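Local atomic coordinates of oxalate--CoA ligase (Arabidopsis thaliana, PDB entry 5IE3), a protein that belongs to the ANL superfamily of AMP-binding enzymes, pairing a large AMP-binding domain with a smaller C-terminal one. Residues Arg286-Ser291 and Leu309-Met314. Sequence-based numbering, arbitrary orientation.
Sequences RSCSAS and LEAYAM. With AMP (adenosine monophosphate), chain C; OXD (oxalic acid), chain D.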
loop_
_atom_site.group_PDB
_atom_site.type_symbol
_atom_site.label_atom_id
_atom_site.label_comp_id
_atom_site.label_asym_id
_atom_site.label_seq_id
_atom_site.Cartn_x
_atom_site.Cartn_y
_atom_site.Cartn_z
ATOM N N ARG A 286 9.692 1.769 -7.613
ATOM C CA ARG A 286 9.291 2.378 -6.344
ATOM C C ARG A 286 9.156 1.360 -5.213
ATOM O O ARG A 286 8.699 0.230 -5.430
ATOM C CB ARG A 286 7.969 3.141 -6.529
ATOM C CG ARG A 286 7.482 3.881 -5.252
ATOM C CD ARG A 286 6.176 4.611 -5.602
ATOM N NE ARG A 286 5.594 5.389 -4.486
ATOM C CZ ARG A 286 4.599 4.974 -3.696
ATOM N NH1 ARG A 286 4.033 3.745 -3.828
ATOM N NH2 ARG A 286 4.140 5.807 -2.762
ATOM N N SER A 287 9.562 1.752 -4.006
ATOM C CA SER A 287 9.339 0.902 -2.819
ATOM C C SER A 287 8.586 1.719 -1.761
ATOM O O SER A 287 8.816 2.915 -1.656
ATOM C CB SER A 287 10.669 0.381 -2.238
ATOM O OG SER A 287 10.435 -0.485 -1.125
ATOM N N CYS A 288 7.699 1.081 -0.999
ATOM C CA CYS A 288 6.938 1.758 0.067
ATOM C C CYS A 288 6.371 0.703 1.016
ATOM O O CYS A 288 6.410 -0.524 0.695
ATOM C CB CYS A 288 5.787 2.619 -0.535
ATOM S SG CYS A 288 5.043 3.840 0.612
ATOM N N SER A 289 5.860 1.177 2.158
ATOM C CA SER A 289 5.064 0.422 3.182
ATOM C C SER A 289 5.868 -0.227 4.331
ATOM O O SER A 289 5.304 -0.521 5.384
ATOM C CB SER A 289 4.194 -0.690 2.558
ATOM O OG SER A 289 3.322 -0.187 1.543
ATOM N N ALA A 290 7.148 -0.498 4.099
ATOM C CA ALA A 290 8.053 -1.041 5.130
ATOM C C ALA A 290 9.447 -0.626 4.719
ATOM O O ALA A 290 9.677 -0.308 3.548
ATOM C CB ALA A 290 7.933 -2.597 5.257
ATOM N N SER A 291 10.388 -0.625 5.657
ATOM C CA SER A 291 11.703 -0.100 5.341
ATOM C C SER A 291 12.406 -0.860 4.222
ATOM O O SER A 291 12.463 -2.095 4.259
ATOM C CB SER A 291 12.550 -0.105 6.598
ATOM O OG SER A 291 13.779 0.518 6.335
ATOM N N LEU A 309 13.279 4.470 -5.982
ATOM C CA LEU A 309 12.784 5.596 -5.172
ATOM C C LEU A 309 11.888 5.084 -4.075
ATOM O O LEU A 309 10.795 4.526 -4.350
ATOM C CB LEU A 309 11.999 6.598 -6.045
ATOM C CG LEU A 309 12.671 6.939 -7.390
ATOM C CD1 LEU A 309 11.813 7.879 -8.179
ATOM C CD2 LEU A 309 14.117 7.560 -7.164
ATOM N N GLU A 310 12.324 5.319 -2.835
ATOM C CA GLU A 310 11.561 4.880 -1.670
ATOM C C GLU A 310 10.595 5.974 -1.194
ATOM O O GLU A 310 10.949 7.158 -1.150
ATOM C CB GLU A 310 12.497 4.499 -0.522
ATOM C CG GLU A 310 11.719 3.819 0.596
ATOM C CD GLU A 310 12.570 3.333 1.752
ATOM O OE1 GLU A 310 13.770 3.690 1.826
ATOM O OE2 GLU A 310 11.999 2.602 2.599
ATOM N N ALA A 311 9.384 5.555 -0.850
ATOM C CA ALA A 311 8.370 6.438 -0.294
ATOM C C ALA A 311 7.891 5.920 1.066
ATOM O O ALA A 311 8.146 4.770 1.443
ATOM C CB ALA A 311 7.161 6.588 -1.274
ATOM N N TYR A 312 7.201 6.799 1.784
ATOM C CA TYR A 312 6.620 6.542 3.104
ATOM C C TYR A 312 5.116 6.893 3.017
ATOM O O TYR A 312 4.751 7.948 2.472
ATOM C CB TYR A 312 7.358 7.390 4.141
ATOM C CG TYR A 312 6.720 7.604 5.491
ATOM C CD1 TYR A 312 6.364 6.523 6.321
ATOM C CD2 TYR A 312 6.569 8.903 5.985
ATOM C CE1 TYR A 312 5.819 6.768 7.615
ATOM C CE2 TYR A 312 6.053 9.145 7.243
ATOM C CZ TYR A 312 5.687 8.087 8.055
ATOM O OH TYR A 312 5.171 8.386 9.301
ATOM N N ALA A 313 4.272 5.997 3.538
ATOM C CA ALA A 313 2.829 6.081 3.326
ATOM C C ALA A 313 2.046 5.362 4.437
ATOM O O ALA A 313 2.586 4.491 5.146
ATOM C CB ALA A 313 2.459 5.490 1.943
ATOM N N MET A 314 0.772 5.727 4.594
ATOM C CA MET A 314 -0.072 5.015 5.544
ATOM C C MET A 314 -1.534 5.227 5.178
ATOM O O MET A 314 -1.901 6.163 4.437
ATOM C CB MET A 314 0.198 5.475 7.005
ATOM C CG MET A 314 -0.324 6.877 7.352
ATOM S SD MET A 314 0.463 7.480 8.896
ATOM C CE MET A 314 0.009 6.226 10.112
HETATM P P AMP C . -0.510 0.733 7.368
HETATM O O1P AMP C . -1.143 2.110 7.272
HETATM O O2P AMP C . -0.974 -0.094 8.541
HETATM O O3P AMP C . -0.462 -0.043 6.076
HETATM O "O5'" AMP C . 1.021 0.978 7.774
HETATM C "C5'" AMP C . 1.594 2.283 7.816
HETATM C "C4'" AMP C . 2.935 2.248 8.529
HETATM O "O4'" AMP C . 3.921 1.568 7.706
HETATM C "C3'" AMP C . 3.581 3.588 8.782
HETATM O "O3'" AMP C . 2.984 4.284 9.865
HETATM C "C2'" AMP C . 5.036 3.206 9.012
HETATM O "O2'" AMP C . 5.193 2.703 10.335
HETATM C "C1'" AMP C . 5.203 2.041 8.030
HETATM N N9 AMP C . 5.855 2.453 6.778
HETATM C C8 AMP C . 5.267 2.874 5.649
HETATM N N7 AMP C . 6.191 3.157 4.686
HETATM C C5 AMP C . 7.410 2.878 5.239
HETATM C C6 AMP C . 8.826 2.936 4.809
HETATM N N6 AMP C . 9.127 3.329 3.550
HETATM N N1 AMP C . 9.776 2.577 5.710
HETATM C C2 AMP C . 9.465 2.161 6.955
HETATM N N3 AMP C . 8.203 2.095 7.411
HETATM C C4 AMP C . 7.172 2.428 6.609
HETATM C C1 OXD D . 0.809 1.498 3.757
HETATM C C2 OXD D . 1.069 2.277 2.535
HETATM O O3 OXD D . -0.342 1.665 4.277
HETATM O O4 OXD D . 0.252 3.227 2.404
HETATM O O5 OXD D . 1.728 0.761 4.183
HETATM O O6 OXD D . 2.015 1.982 1.731
HETATM O O HOH W 1 10.108 0.977 1.136
#
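The guanidinium of Arg286 meets Ala311 obliquely, with NH2 3.5 Å from Ala311 CB, while Cys288 CB lies over one face, offset toward the rim. An extended chain, CG anti to the backbone N (chi1 -177°), carries the group along the strand to Cys288 and Ala311, where Tyr198 (on NE) and Thr258 and His319 (both on NH1) are its partners. The other flat group, the Tyr312 ring, presents its edge to AMP, C2' in the ring plane and N7 near it, 3.7 Å from CD1; its hydroxyl bonds Asp394, itself a partner of AMP.

Two parallel strands of a beta-alpha-beta unit, linked through helix 294-304, are joined here by Ser287 N to Leu309 O (3.1 Å) and Ala311 N to Ser287 O (2.8 Å). After Cys288 the chains diverge, and AMP and oxalic acid lie against them. The adenine N6 donates to Ala311 O at 2.7 Å and to Glu310 OE2 at 3.1 Å. That same carboxylate oxygen also accepts from Leu292 N and from a water held by Ser287 OG and Ala290 O. Nearer the oxalic acid, Cys288 SG packs 3.3 Å from Ala313 CB, and Ser289 OG, also hydrogen-bonded to His216 ND1, donates to oxalic acid O6 at 2.5 Å.

Two acceptors on N6 are consistent with recognition of the adenine amino group, and the water and Leu292 N, both donating to Glu310 OE2, probably steady the carboxylate as an acceptor.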